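PDB 3EYP: putative alpha-L-fucosidase from Bacteroides thetaiotaomicron, which is probably an alpha-L-fucosidase of glycosyl hydrolase family 29, hydrolysing alpha-L-fucosyl linkages in fucose-containing glycans. Local coordinates for residues 55-60 with 114-119; 84-89 with 150-155; 104-109 with 155-160. All blocks are in the same frame, centred on the assembly; numbering follows the deposited sequence.

Contact 1: residues 55-60 with 114-119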
ATOM      1  N   ASP A  55      15.635  18.028  -7.456  1.00 40.48           N
ATOM      2  CA  ASP A  55      16.541  17.177  -6.663  1.00 41.42           C
ATOM      3  C   ASP A  55      15.813  15.997  -6.076  1.00 39.78           C
ATOM      4  O   ASP A  55      15.149  16.083  -5.041  1.00 40.81           O
ATOM      5  CB  ASP A  55      17.183  17.955  -5.514  1.00 41.47           C
ATOM      6  CG  ASP A  55      18.294  17.193  -4.845  1.00 44.05           C
ATOM      7  OD1 ASP A  55      18.529  16.019  -5.165  1.00 44.67           O
ATOM      8  OD2 ASP A  55      18.952  17.785  -3.983  1.00 47.80           O
ATOM      9  N   CYS A  56      15.906  14.932  -6.809  1.00 40.03           N
ATOM     10  CA  CYS A  56      15.279  13.625  -6.398  1.00 41.24           C
ATOM     11  C   CYS A  56      15.871  13.087  -5.084  1.00 41.50           C
ATOM     12  O   CYS A  56      15.275  12.237  -4.408  1.00 39.73           O
ATOM     13  CB  CYS A  56      15.386  12.603  -7.490  1.00 40.61           C
ATOM     14  SG  CYS A  56      14.350  13.003  -8.949  1.00 41.07           S
ATOM     15  N   ARG A  57      17.045  13.603  -4.719  1.00 42.10           N
ATOM     16  CA  ARG A  57      17.683  13.205  -3.450  1.00 42.23           C
ATOM     17  C   ARG A  57      16.867  13.782  -2.300  1.00 42.49           C
ATOM     18  O   ARG A  57      16.635  13.123  -1.262  1.00 43.48           O
ATOM     19  CB  ARG A  57      19.163  13.649  -3.375  1.00 43.90           C
ATOM     20  CG  ARG A  57      20.089  12.979  -4.477  1.00 43.54           C
ATOM     21  CD  ARG A  57      21.532  13.491  -4.377  1.00 47.36           C
ATOM     22  NE  ARG A  57      22.219  12.807  -3.300  1.00 51.41           N
ATOM     23  CZ  ARG A  57      22.505  13.314  -2.095  1.00 56.89           C
ATOM     24  NH1 ARG A  57      23.107  12.549  -1.210  1.00 57.48           N
ATOM     25  NH2 ARG A  57      22.239  14.580  -1.775  1.00 58.51           N
ATOM     26  N   GLN A  58      16.380  14.983  -2.537  1.00 41.62           N
ATOM     27  CA  GLN A  58      15.532  15.691  -1.564  1.00 41.45           C
ATOM     28  C   GLN A  58      14.259  14.847  -1.312  1.00 40.62           C
ATOM     29  O   GLN A  58      13.777  14.720  -0.193  1.00 42.56           O
ATOM     30  CB  GLN A  58      15.175  17.090  -2.006  1.00 40.16           C
ATOM     31  CG  GLN A  58      14.423  17.878  -0.950  1.00 42.37           C
ATOM     32  CD  GLN A  58      12.973  18.100  -1.279  1.00 41.80           C
ATOM     33  OE1 GLN A  58      12.471  17.573  -2.254  1.00 39.36           O
ATOM     34  NE2 GLN A  58      12.291  18.883  -0.466  1.00 39.54           N
ATOM     35  N   TRP A  59      13.746  14.272  -2.387  1.00 40.81           N
ATOM     36  CA  TRP A  59      12.534  13.448  -2.325  1.00 39.47           C
ATOM     37  C   TRP A  59      12.865  12.254  -1.473  1.00 40.45           C
ATOM     38  O   TRP A  59      12.039  11.867  -0.675  1.00 42.04           O
ATOM     39  CB  TRP A  59      12.044  12.953  -3.673  1.00 39.88           C
ATOM     40  CG  TRP A  59      11.820  13.960  -4.749  1.00 37.54           C
ATOM     41  CD1 TRP A  59      12.047  15.315  -4.693  1.00 39.34           C
ATOM     42  CD2 TRP A  59      11.403  13.680  -6.061  1.00 37.33           C
ATOM     43  NE1 TRP A  59      11.754  15.894  -5.869  1.00 40.31           N
ATOM     44  CE2 TRP A  59      11.345  14.923  -6.749  1.00 38.99           C
ATOM     45  CE3 TRP A  59      10.999  12.514  -6.713  1.00 36.71           C
ATOM     46  CZ2 TRP A  59      10.946  15.032  -8.087  1.00 39.59           C
ATOM     47  CZ3 TRP A  59      10.605  12.607  -8.058  1.00 38.31           C
ATOM     48  CH2 TRP A  59      10.558  13.878  -8.729  1.00 40.79           C
ATOM     49  N   MET A  60      14.058  11.673  -1.665  1.00 39.91           N
ATOM     50  CA  MET A  60      14.423  10.438  -0.943  1.00 40.24           C
ATOM     51  C   MET A  60      14.619  10.742   0.537  1.00 40.40           C
ATOM     52  O   MET A  60      14.353   9.928   1.391  1.00 41.89           O
ATOM     53  CB  MET A  60      15.677   9.748  -1.465  1.00 40.55           C
ATOM     54  CG  MET A  60      15.632   9.079  -2.864  1.00 41.82           C
ATOM     55  SD  MET A  60      14.133   8.224  -3.374  1.00 35.89           S
ATOM     56  CE  MET A  60      13.655   9.165  -4.794  1.00 42.74           C
ATOM     57  N   GLU A 114      18.417   4.342  -5.816  1.00 42.78           N
ATOM     58  CA  GLU A 114      19.583   3.431  -5.638  1.00 43.23           C
ATOM     59  C   GLU A 114      20.516   3.955  -4.576  1.00 43.20           C
ATOM     60  O   GLU A 114      20.909   3.226  -3.685  1.00 43.41           O
ATOM     61  CB  GLU A 114      20.342   3.178  -6.915  1.00 44.50           C
ATOM     62  CG  GLU A 114      21.420   2.147  -6.699  1.00 47.47           C
ATOM     63  CD  GLU A 114      21.956   1.593  -7.994  1.00 55.01           C
ATOM     64  OE1 GLU A 114      22.744   0.604  -7.899  1.00 61.36           O
ATOM     65  OE2 GLU A 114      21.580   2.141  -9.079  1.00 57.29           O
ATOM     66  N   GLU A 115      20.810   5.246  -4.642  1.00 43.13           N
ATOM     67  CA  GLU A 115      21.692   5.875  -3.696  1.00 43.80           C
ATOM     68  C   GLU A 115      21.152   5.707  -2.300  1.00 43.51           C
ATOM     69  O   GLU A 115      21.890   5.507  -1.342  1.00 43.89           O
ATOM     70  CB  GLU A 115      21.933   7.360  -4.013  1.00 44.37           C
ATOM     71  CG  GLU A 115      22.782   8.041  -2.987  1.00 47.46           C
ATOM     72  CD  GLU A 115      22.896   9.528  -3.183  1.00 50.34           C
ATOM     73  OE1 GLU A 115      22.369  10.067  -4.170  1.00 50.21           O
ATOM     74  OE2 GLU A 115      23.474  10.183  -2.301  1.00 55.17           O
ATOM     75  N   TYR A 116      19.842   5.815  -2.145  1.00 42.23           N
ATOM     76  CA  TYR A 116      19.300   5.825  -0.793  1.00 41.11           C
ATOM     77  C   TYR A 116      18.820   4.457  -0.372  1.00 41.73           C
ATOM     78  O   TYR A 116      18.240   4.290   0.693  1.00 39.83           O
ATOM     79  CB  TYR A 116      18.171   6.857  -0.677  1.00 41.70           C
ATOM     80  CG  TYR A 116      18.680   8.288  -0.461  1.00 41.20           C
ATOM     81  CD1 TYR A 116      19.224   9.025  -1.496  1.00 42.68           C
ATOM     82  CD2 TYR A 116      18.634   8.878   0.795  1.00 42.44           C
ATOM     83  CE1 TYR A 116      19.723  10.307  -1.303  1.00 40.55           C
ATOM     84  CE2 TYR A 116      19.112  10.153   0.993  1.00 46.58           C
ATOM     85  CZ  TYR A 116      19.649  10.861  -0.071  1.00 43.80           C
ATOM     86  OH  TYR A 116      20.113  12.140   0.118  1.00 48.68           O
ATOM     87  N   GLY A 117      18.979   3.477  -1.235  1.00 40.58           N
ATOM     88  CA  GLY A 117      18.508   2.146  -0.873  1.00 42.81           C
ATOM     89  C   GLY A 117      17.024   1.859  -0.852  1.00 43.75           C
ATOM     90  O   GLY A 117      16.544   0.970  -0.146  1.00 44.69           O
ATOM     91  N   LEU A 118      16.325   2.608  -1.687  1.00 44.45           N
ATOM     92  CA  LEU A 118      14.866   2.583  -1.786  1.00 43.99           C
ATOM     93  C   LEU A 118      14.478   1.845  -3.058  1.00 43.83           C
ATOM     94  O   LEU A 118      15.220   1.810  -4.015  1.00 42.92           O
ATOM     95  CB  LEU A 118      14.337   4.005  -1.743  1.00 44.78           C
ATOM     96  CG  LEU A 118      14.688   4.761  -0.455  1.00 46.97           C
ATOM     97  CD1 LEU A 118      14.032   6.117  -0.417  1.00 51.42           C
ATOM     98  CD2 LEU A 118      14.301   3.942   0.760  1.00 52.05           C
ATOM     99  N   LYS A 119      13.340   1.163  -3.019  1.00 42.25           N
ATOM    100  CA  LYS A 119      12.871   0.432  -4.178  1.00 41.83           C
ATOM    101  C   LYS A 119      12.100   1.351  -5.126  1.00 40.78           C
ATOM    102  O   LYS A 119      11.115   1.975  -4.741  1.00 41.15           O
ATOM    103  CB  LYS A 119      11.986  -0.776  -3.764  1.00 42.41           C
ATOM    104  CG  LYS A 119      12.688  -1.769  -2.803  1.00 42.11           C
ATOM    105  CD  LYS A 119      11.638  -2.632  -2.004  1.00 43.37           C
ATOM    106  CE  LYS A 119      12.248  -3.989  -1.670  1.00 41.71           C
ATOM    107  NZ  LYS A 119      11.550  -4.742  -0.619  1.00 38.19           N
TER
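Two neighbouring helices on the outside of the TIM barrel, 56-65 and 105-116, meet where Arg57 and Met60 face Glu115, Tyr116 and Leu118. Each helix leads into one of two adjacent parallel strands, 70-76 and 119-124, and the contact joins the first turns of one helix to the last turn of the other. At the surface, Arg57 grips the Glu115 carboxylate side-on: NE gives a bond of 2.9 Å to OE1 and NH1 one of 2.6 Å to OE2, with a weak third link from NE to OE2. Both oxygens are met on their syn sides, and the two flat groups are turned only 25° apart, the geometry of a bidentate salt bridge. Glu115 reaches out with an extended chain, while Arg57 kinks at chi3 (79°) to present the NE side of its guanidinium. Over one guanidinium face sits Tyr116 OH, which is too poorly angled to bond with NH1 and pairs instead with Gln61 NE2 on the same helix as Arg57. Asp55 caps that helix, its OD1 taking the N-H of Arg57 at 2.9 Å. The second helix closes with a Schellman motif at Gly117, whose positive phi turns the chain toward strand 119-124. Deeper in, Met60 CB rests on the face of the Tyr116 ring, 3.7 Å from the centroid, a CH-pi contact. Met60 also meets Leu118, the two side chains running antiparallel alongside one another with Met60 SD 3.6 Å from Leu118 CD1.

Contact 2: residues 84-89 with 150-155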
ATOM      1  N   TRP A  84      11.138  10.894 -19.365  1.00 38.29           N
ATOM      2  CA  TRP A  84      12.445  10.362 -19.834  1.00 38.04           C
ATOM      3  C   TRP A  84      12.457  10.591 -21.365  1.00 38.93           C
ATOM      4  O   TRP A  84      11.353  10.635 -21.999  1.00 37.53           O
ATOM      5  CB  TRP A  84      12.673   8.864 -19.422  1.00 37.28           C
ATOM      6  CG  TRP A  84      11.994   7.844 -20.286  1.00 38.14           C
ATOM      7  CD1 TRP A  84      12.581   7.044 -21.236  1.00 39.61           C
ATOM      8  CD2 TRP A  84      10.587   7.593 -20.377  1.00 42.02           C
ATOM      9  NE1 TRP A  84      11.642   6.301 -21.887  1.00 40.07           N
ATOM     10  CE2 TRP A  84      10.401   6.634 -21.401  1.00 40.89           C
ATOM     11  CE3 TRP A  84       9.468   8.097 -19.699  1.00 37.68           C
ATOM     12  CZ2 TRP A  84       9.158   6.127 -21.724  1.00 40.83           C
ATOM     13  CZ3 TRP A  84       8.250   7.615 -20.033  1.00 40.00           C
ATOM     14  CH2 TRP A  84       8.095   6.638 -21.061  1.00 38.68           C
ATOM     15  N   PRO A  85      13.658  10.777 -21.954  1.00 40.08           N
ATOM     16  CA  PRO A  85      13.827  10.998 -23.410  1.00 40.93           C
ATOM     17  C   PRO A  85      13.637   9.705 -24.235  1.00 41.60           C
ATOM     18  O   PRO A  85      14.583   9.118 -24.799  1.00 40.60           O
ATOM     19  CB  PRO A  85      15.259  11.565 -23.531  1.00 42.24           C
ATOM     20  CG  PRO A  85      16.019  11.004 -22.389  1.00 42.47           C
ATOM     21  CD  PRO A  85      14.954  10.791 -21.245  1.00 40.27           C
ATOM     22  N   SER A  86      12.401   9.229 -24.231  1.00 39.98           N
ATOM     23  CA  SER A  86      12.029   8.028 -25.004  1.00 40.45           C
ATOM     24  C   SER A  86      12.396   8.197 -26.468  1.00 39.05           C
ATOM     25  O   SER A  86      12.297   9.281 -27.031  1.00 39.18           O
ATOM     26  CB  SER A  86      10.528   7.704 -24.891  1.00 40.34           C
ATOM     27  OG  SER A  86      10.214   6.647 -25.721  1.00 39.07           O
ATOM     28  N   LYS A  87      12.803   7.098 -27.064  1.00 39.51           N
ATOM     29  CA  LYS A  87      13.098   7.069 -28.527  1.00 39.70           C
ATOM     30  C   LYS A  87      11.860   7.045 -29.335  1.00 40.08           C
ATOM     31  O   LYS A  87      11.923   7.044 -30.574  1.00 40.31           O
ATOM     32  CB  LYS A  87      13.980   5.877 -28.886  1.00 39.87           C
ATOM     33  CG  LYS A  87      15.283   5.886 -28.187  1.00 43.25           C
ATOM     34  CD  LYS A  87      16.154   4.651 -28.546  1.00 47.05           C
ATOM     35  CE  LYS A  87      15.498   3.290 -28.137  1.00 49.80           C
ATOM     36  NZ  LYS A  87      15.335   3.093 -26.622  1.00 49.12           N
ATOM     37  N   TYR A  88      10.694   6.985 -28.673  1.00 38.97           N
ATOM     38  CA  TYR A  88       9.461   6.645 -29.366  1.00 39.18           C
ATOM     39  C   TYR A  88       8.393   7.731 -29.451  1.00 38.42           C
ATOM     40  O   TYR A  88       7.318   7.512 -29.985  1.00 39.25           O
ATOM     41  CB  TYR A  88       8.856   5.347 -28.784  1.00 39.34           C
ATOM     42  CG  TYR A  88       9.803   4.172 -29.028  1.00 40.97           C
ATOM     43  CD1 TYR A  88       9.858   3.545 -30.244  1.00 41.68           C
ATOM     44  CD2 TYR A  88      10.700   3.777 -28.053  1.00 41.60           C
ATOM     45  CE1 TYR A  88      10.783   2.516 -30.478  1.00 42.30           C
ATOM     46  CE2 TYR A  88      11.618   2.786 -28.269  1.00 43.07           C
ATOM     47  CZ  TYR A  88      11.654   2.148 -29.483  1.00 43.49           C
ATOM     48  OH  TYR A  88      12.565   1.123 -29.670  1.00 43.94           O
ATOM     49  N   THR A  89       8.759   8.881 -28.965  1.00 37.90           N
ATOM     50  CA  THR A  89       7.948  10.131 -28.977  1.00 38.02           C
ATOM     51  C   THR A  89       8.824  11.355 -28.840  1.00 38.17           C
ATOM     52  O   THR A  89       9.986  11.283 -28.388  1.00 37.61           O
ATOM     53  CB  THR A  89       6.896  10.168 -27.780  1.00 38.19           C
ATOM     54  OG1 THR A  89       5.979  11.270 -27.920  1.00 35.96           O
ATOM     55  CG2 THR A  89       7.591  10.218 -26.408  1.00 37.61           C
ATOM     56  N   LEU A 150       7.680   0.624 -22.422  1.00 42.55           N
ATOM     57  CA  LEU A 150       7.764  -0.337 -21.334  1.00 42.96           C
ATOM     58  C   LEU A 150       9.126  -1.011 -21.384  1.00 42.54           C
ATOM     59  O   LEU A 150       9.849  -1.069 -20.402  1.00 43.88           O
ATOM     60  CB  LEU A 150       6.541  -1.303 -21.373  1.00 43.63           C
ATOM     61  CG  LEU A 150       6.162  -2.055 -20.116  1.00 43.88           C
ATOM     62  CD1 LEU A 150       6.110  -1.178 -18.873  1.00 39.32           C
ATOM     63  CD2 LEU A 150       4.911  -3.014 -20.362  1.00 47.88           C
ATOM     64  N   GLY A 151       9.538  -1.385 -22.569  1.00 42.51           N
ATOM     65  CA  GLY A 151      10.849  -1.963 -22.771  1.00 43.54           C
ATOM     66  C   GLY A 151      12.019  -1.101 -22.376  1.00 43.32           C
ATOM     67  O   GLY A 151      13.020  -1.575 -21.809  1.00 46.13           O
ATOM     68  N   GLU A 152      11.910   0.185 -22.673  1.00 41.96           N
ATOM     69  CA  GLU A 152      12.904   1.117 -22.230  1.00 41.07           C
ATOM     70  C   GLU A 152      12.937   1.149 -20.698  1.00 40.12           C
ATOM     71  O   GLU A 152      13.990   1.050 -20.070  1.00 40.15           O
ATOM     72  CB  GLU A 152      12.657   2.553 -22.803  1.00 40.23           C
ATOM     73  CG  GLU A 152      12.720   2.645 -24.328  1.00 40.53           C
ATOM     74  CD  GLU A 152      12.521   4.026 -24.806  1.00 40.08           C
ATOM     75  OE1 GLU A 152      11.567   4.630 -24.289  1.00 38.04           O
ATOM     76  OE2 GLU A 152      13.234   4.512 -25.730  1.00 41.74           O
ATOM     77  N   LEU A 153      11.774   1.295 -20.089  1.00 39.73           N
ATOM     78  CA  LEU A 153      11.711   1.566 -18.633  1.00 38.32           C
ATOM     79  C   LEU A 153      12.036   0.336 -17.799  1.00 37.97           C
ATOM     80  O   LEU A 153      12.525   0.417 -16.630  1.00 38.07           O
ATOM     81  CB  LEU A 153      10.308   2.127 -18.241  1.00 38.90           C
ATOM     82  CG  LEU A 153      10.070   3.555 -18.758  1.00 40.11           C
ATOM     83  CD1 LEU A 153       8.659   4.084 -18.518  1.00 39.52           C
ATOM     84  CD2 LEU A 153      11.097   4.490 -18.210  1.00 38.50           C
ATOM     85  N   MET A 154      11.782  -0.811 -18.405  1.00 39.08           N
ATOM     86  CA  MET A 154      11.991  -2.130 -17.717  1.00 39.61           C
ATOM     87  C   MET A 154      13.380  -2.722 -17.969  1.00 41.81           C
ATOM     88  O   MET A 154      13.778  -3.733 -17.350  1.00 41.35           O
ATOM     89  CB  MET A 154      10.932  -3.167 -18.141  1.00 40.94           C
ATOM     90  CG  MET A 154       9.477  -2.951 -17.601  1.00 39.06           C
ATOM     91  SD  MET A 154       9.190  -2.661 -15.829  1.00 32.88           S
ATOM     92  CE  MET A 154       8.884  -0.889 -15.932  1.00 39.93           C
ATOM     93  N   SER A 155      14.103  -2.064 -18.873  1.00 42.91           N
ATOM     94  CA  SER A 155      15.428  -2.504 -19.307  1.00 43.22           C
ATOM     95  C   SER A 155      16.571  -1.619 -18.849  1.00 43.81           C
ATOM     96  O   SER A 155      17.660  -2.103 -18.557  1.00 43.22           O
ATOM     97  CB  SER A 155      15.503  -2.632 -20.834  1.00 43.70           C
ATOM     98  OG  SER A 155      14.586  -3.572 -21.380  1.00 45.24           O
TER
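Glu152 and Leu153, side by side on the last turns of helix 139-155, take hold of Trp84, Ser86 and Lys87 in the long loop that joins strand 70-76 to helix 105-116 of the TIM barrel. Along the helix, Glu152 comes first as the polar centre of the contact, a buried carboxylate supplied with four donors. Its OE1 accepts from Trp84 NE1 at 2.9 Å and from Ser86 OG at 2.8 Å, the two approaching from opposite faces of the carboxylate plane; the indole donates within its own ring plane. OE2 is also shared: Lys87 N meets its syn lone pair at 2.9 Å in a nearly straight bond (171°), and Lys87 NZ meets the anti lone pair at 2.7 Å in a salt bridge. The lysine chain manages this by folding back at its last two torsions, chi3 -62° and chi4 -65°, so that backbone and side chain of one residue hold the same oxygen. Such a set of donors would be expected to favour the ionised carboxylate. Ser86 OG is itself fixed by an ST turn, accepting from Tyr88 N at 3.0 Å, and is also hydrogen-bonded to Gln149 NE2 on the helix; the Tyr88 ring stacks on His148 of the same helix as Glu152. Leu153, next in line, supplies the apolar half of the contact. Both its methyls lie over one face of the indole, while Ser86 CB lies near the rim of the opposite face. CD1 is 3.8 Å from the centroid of the Trp84 six-membered ring in a CH-pi contact, and CD2 is 3.8 Å from Trp84 CD2.

Contact 3: residues 104-109 with 155-160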
ATOM      1  N   ASP A 104      16.635  13.947 -17.900  1.00 39.08           N
ATOM      2  CA  ASP A 104      15.924  12.665 -17.723  1.00 38.32           C
ATOM      3  C   ASP A 104      15.541  12.524 -16.266  1.00 37.75           C
ATOM      4  O   ASP A 104      16.344  12.239 -15.405  1.00 37.37           O
ATOM      5  CB  ASP A 104      16.809  11.528 -18.223  1.00 37.96           C
ATOM      6  CG  ASP A 104      16.133  10.144 -18.174  1.00 38.70           C
ATOM      7  OD1 ASP A 104      15.089   9.968 -17.486  1.00 37.95           O
ATOM      8  OD2 ASP A 104      16.702   9.223 -18.783  1.00 37.50           O
ATOM      9  N   VAL A 105      14.289  12.821 -15.997  1.00 38.21           N
ATOM     10  CA  VAL A 105      13.793  12.796 -14.633  1.00 37.89           C
ATOM     11  C   VAL A 105      13.716  11.345 -14.103  1.00 37.09           C
ATOM     12  O   VAL A 105      14.086  11.093 -12.955  1.00 37.88           O
ATOM     13  CB  VAL A 105      12.437  13.522 -14.475  1.00 37.22           C
ATOM     14  CG1 VAL A 105      12.060  13.528 -13.037  1.00 36.57           C
ATOM     15  CG2 VAL A 105      12.537  14.981 -15.011  1.00 38.25           C
ATOM     16  N   VAL A 106      13.361  10.424 -14.965  1.00 36.80           N
ATOM     17  CA  VAL A 106      13.309   8.995 -14.579  1.00 37.88           C
ATOM     18  C   VAL A 106      14.726   8.543 -14.115  1.00 38.31           C
ATOM     19  O   VAL A 106      14.885   7.963 -13.062  1.00 39.77           O
ATOM     20  CB  VAL A 106      12.704   8.052 -15.627  1.00 38.24           C
ATOM     21  CG1 VAL A 106      12.652   6.642 -15.083  1.00 37.57           C
ATOM     22  CG2 VAL A 106      11.196   8.444 -15.964  1.00 35.73           C
ATOM     23  N   ARG A 107      15.729   8.918 -14.881  1.00 39.07           N
ATOM     24  CA  ARG A 107      17.141   8.675 -14.534  1.00 38.54           C
ATOM     25  C   ARG A 107      17.465   9.201 -13.132  1.00 39.03           C
ATOM     26  O   ARG A 107      17.913   8.473 -12.289  1.00 40.65           O
ATOM     27  CB  ARG A 107      18.086   9.337 -15.532  1.00 39.99           C
ATOM     28  CG  ARG A 107      19.576   8.911 -15.465  1.00 39.80           C
ATOM     29  CD  ARG A 107      19.810   7.394 -15.413  1.00 42.84           C
ATOM     30  NE  ARG A 107      19.536   6.797 -16.724  1.00 42.68           N
ATOM     31  CZ  ARG A 107      19.286   5.517 -16.940  1.00 45.63           C
ATOM     32  NH1 ARG A 107      19.307   4.653 -15.952  1.00 47.21           N
ATOM     33  NH2 ARG A 107      19.032   5.086 -18.163  1.00 42.70           N
ATOM     34  N   GLU A 108      17.289  10.492 -12.924  1.00 39.75           N
ATOM     35  CA  GLU A 108      17.512  11.138 -11.611  1.00 38.79           C
ATOM     36  C   GLU A 108      16.814  10.400 -10.458  1.00 39.68           C
ATOM     37  O   GLU A 108      17.368  10.165  -9.378  1.00 38.87           O
ATOM     38  CB  GLU A 108      17.079  12.613 -11.668  1.00 40.68           C
ATOM     39  CG  GLU A 108      17.879  13.363 -12.769  1.00 42.74           C
ATOM     40  CD  GLU A 108      18.015  14.862 -12.603  1.00 46.14           C
ATOM     41  OE1 GLU A 108      17.866  15.393 -11.483  1.00 45.06           O
ATOM     42  OE2 GLU A 108      18.367  15.501 -13.628  1.00 46.31           O
ATOM     43  N   PHE A 109      15.555  10.100 -10.708  1.00 38.46           N
ATOM     44  CA  PHE A 109      14.718   9.340  -9.786  1.00 38.92           C
ATOM     45  C   PHE A 109      15.313   7.997  -9.386  1.00 39.79           C
ATOM     46  O   PHE A 109      15.562   7.742  -8.195  1.00 39.14           O
ATOM     47  CB  PHE A 109      13.283   9.190 -10.351  1.00 38.79           C
ATOM     48  CG  PHE A 109      12.397   8.292  -9.526  1.00 41.12           C
ATOM     49  CD1 PHE A 109      11.936   8.680  -8.258  1.00 42.53           C
ATOM     50  CD2 PHE A 109      12.023   7.066 -10.009  1.00 41.89           C
ATOM     51  CE1 PHE A 109      11.139   7.826  -7.508  1.00 40.67           C
ATOM     52  CE2 PHE A 109      11.246   6.235  -9.270  1.00 40.46           C
ATOM     53  CZ  PHE A 109      10.801   6.629  -8.010  1.00 39.67           C
ATOM     54  N   SER A 155      14.103  -2.064 -18.873  1.00 42.91           N
ATOM     55  CA  SER A 155      15.428  -2.504 -19.307  1.00 43.22           C
ATOM     56  C   SER A 155      16.571  -1.619 -18.849  1.00 43.81           C
ATOM     57  O   SER A 155      17.660  -2.103 -18.557  1.00 43.22           O
ATOM     58  CB  SER A 155      15.503  -2.632 -20.834  1.00 43.70           C
ATOM     59  OG  SER A 155      14.586  -3.572 -21.380  1.00 45.24           O
ATOM     60  N   ASP A 156      16.389  -0.314 -18.888  1.00 43.68           N
ATOM     61  CA  ASP A 156      17.551   0.575 -18.871  1.00 44.01           C
ATOM     62  C   ASP A 156      17.654   1.422 -17.597  1.00 43.47           C
ATOM     63  O   ASP A 156      18.510   2.286 -17.483  1.00 43.28           O
ATOM     64  CB  ASP A 156      17.576   1.520 -20.093  1.00 43.75           C
ATOM     65  CG  ASP A 156      17.586   0.769 -21.445  1.00 46.98           C
ATOM     66  OD1 ASP A 156      18.235  -0.295 -21.556  1.00 45.54           O
ATOM     67  OD2 ASP A 156      16.918   1.259 -22.393  1.00 49.61           O
ATOM     68  N   TYR A 157      16.750   1.169 -16.675  1.00 43.31           N
ATOM     69  CA  TYR A 157      16.594   2.028 -15.496  1.00 42.43           C
ATOM     70  C   TYR A 157      16.703   1.325 -14.163  1.00 42.79           C
ATOM     71  O   TYR A 157      16.168   1.752 -13.139  1.00 42.73           O
ATOM     72  CB  TYR A 157      15.250   2.799 -15.633  1.00 43.05           C
ATOM     73  CG  TYR A 157      15.340   3.891 -16.667  1.00 39.53           C
ATOM     74  CD1 TYR A 157      15.738   5.159 -16.325  1.00 43.31           C
ATOM     75  CD2 TYR A 157      15.086   3.622 -18.017  1.00 40.28           C
ATOM     76  CE1 TYR A 157      15.860   6.155 -17.280  1.00 41.73           C
ATOM     77  CE2 TYR A 157      15.174   4.603 -18.939  1.00 39.20           C
ATOM     78  CZ  TYR A 157      15.557   5.870 -18.576  1.00 38.69           C
ATOM     79  OH  TYR A 157      15.683   6.868 -19.538  1.00 40.37           O
ATOM     80  N   GLY A 158      17.416   0.208 -14.179  1.00 41.96           N
ATOM     81  CA  GLY A 158      17.685  -0.540 -12.947  1.00 42.10           C
ATOM     82  C   GLY A 158      16.527  -1.429 -12.494  1.00 40.10           C
ATOM     83  O   GLY A 158      15.672  -1.738 -13.237  1.00 40.50           O
ATOM     84  N   LYS A 159      16.552  -1.890 -11.268  1.00 40.34           N
ATOM     85  CA  LYS A 159      15.544  -2.900 -10.809  1.00 41.27           C
ATOM     86  C   LYS A 159      14.272  -2.152 -10.512  1.00 39.59           C
ATOM     87  O   LYS A 159      14.297  -1.100  -9.864  1.00 40.31           O
ATOM     88  CB  LYS A 159      15.961  -3.638  -9.519  1.00 41.79           C
ATOM     89  CG  LYS A 159      14.969  -4.766  -9.177  1.00 43.32           C
ATOM     90  CD  LYS A 159      15.469  -5.724  -8.095  1.00 46.13           C
ATOM     91  CE  LYS A 159      14.601  -6.942  -8.056  1.00 45.92           C
ATOM     92  NZ  LYS A 159      15.102  -7.952  -7.148  1.00 48.00           N
ATOM     93  N   ILE A 160      13.177  -2.682 -11.018  1.00 39.79           N
ATOM     94  CA  ILE A 160      11.865  -2.053 -10.878  1.00 39.26           C
ATOM     95  C   ILE A 160      10.975  -2.992 -10.025  1.00 39.65           C
ATOM     96  O   ILE A 160      10.802  -4.181 -10.355  1.00 39.16           O
ATOM     97  CB  ILE A 160      11.229  -1.771 -12.264  1.00 39.63           C
ATOM     98  CG1 ILE A 160      12.100  -0.902 -13.208  1.00 40.11           C
ATOM     99  CG2 ILE A 160       9.756  -1.112 -12.122  1.00 37.13           C
ATOM    100  CD1 ILE A 160      12.352   0.502 -12.794  1.00 37.20           C
TER
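Tyr157 meets Asp104 at its hydroxyl edge and Arg107 over one face, so that one aromatic side chain is tied to both a carboxylate and a guanidinium at the start of helix 105-116. Its hydroxyl donates to Asp104 OD2 at 2.7 Å, on the syn side and close to the carboxylate plane. The other oxygen, OD1, takes the backbone N-H of Arg107 at 2.9 Å from well above that plane, which makes Asp104 the N-cap of the helix. Arg107 grips a single acceptor end-on, the carbonyl oxygen of Asp156, with two hydrogen bonds: NH1 donates to O at 2.9 Å in the carbonyl plane, on a lone pair, whereas NH2, also 2.9 Å from that O, donates from above the plane. The same guanidinium lies flat on the Tyr157 ring, planes 5° apart, in a cation-pi stack. Val106 CG1 adds apolar packing 3.6 Å from Tyr157 CD1. Asp104 thus serves both the helix end and the tyrosine, and its bond to Tyr157, the paired bonds to Asp156 O and the stack make a link between the outer helix 105-116 and the loop leading into strand 162-164, as found in the helical layer of a TIM barrel.

Overall arrangement
Contact 3 stands between the other two in the barrel's outer layer, its centre about 10 Å from that of contact 2 and about 12 Å from that of contact 1. Contacts 1 and 2, with centres about 21 Å apart, do not touch. Helix 105-116 carries one partner of contact 3 near its start and one of contact 1 at its end; Cys56 SG approaches Phe109 N to 3.6 Å. Toward contact 2, Trp84 CD1 lies 3.5 Å from Tyr157 OH, and Ser155 belongs to both segments 150-155 and 155-160. All three contacts join peripheral helices and loops; in this family the active site is expected at the C-terminal ends of the barrel strands.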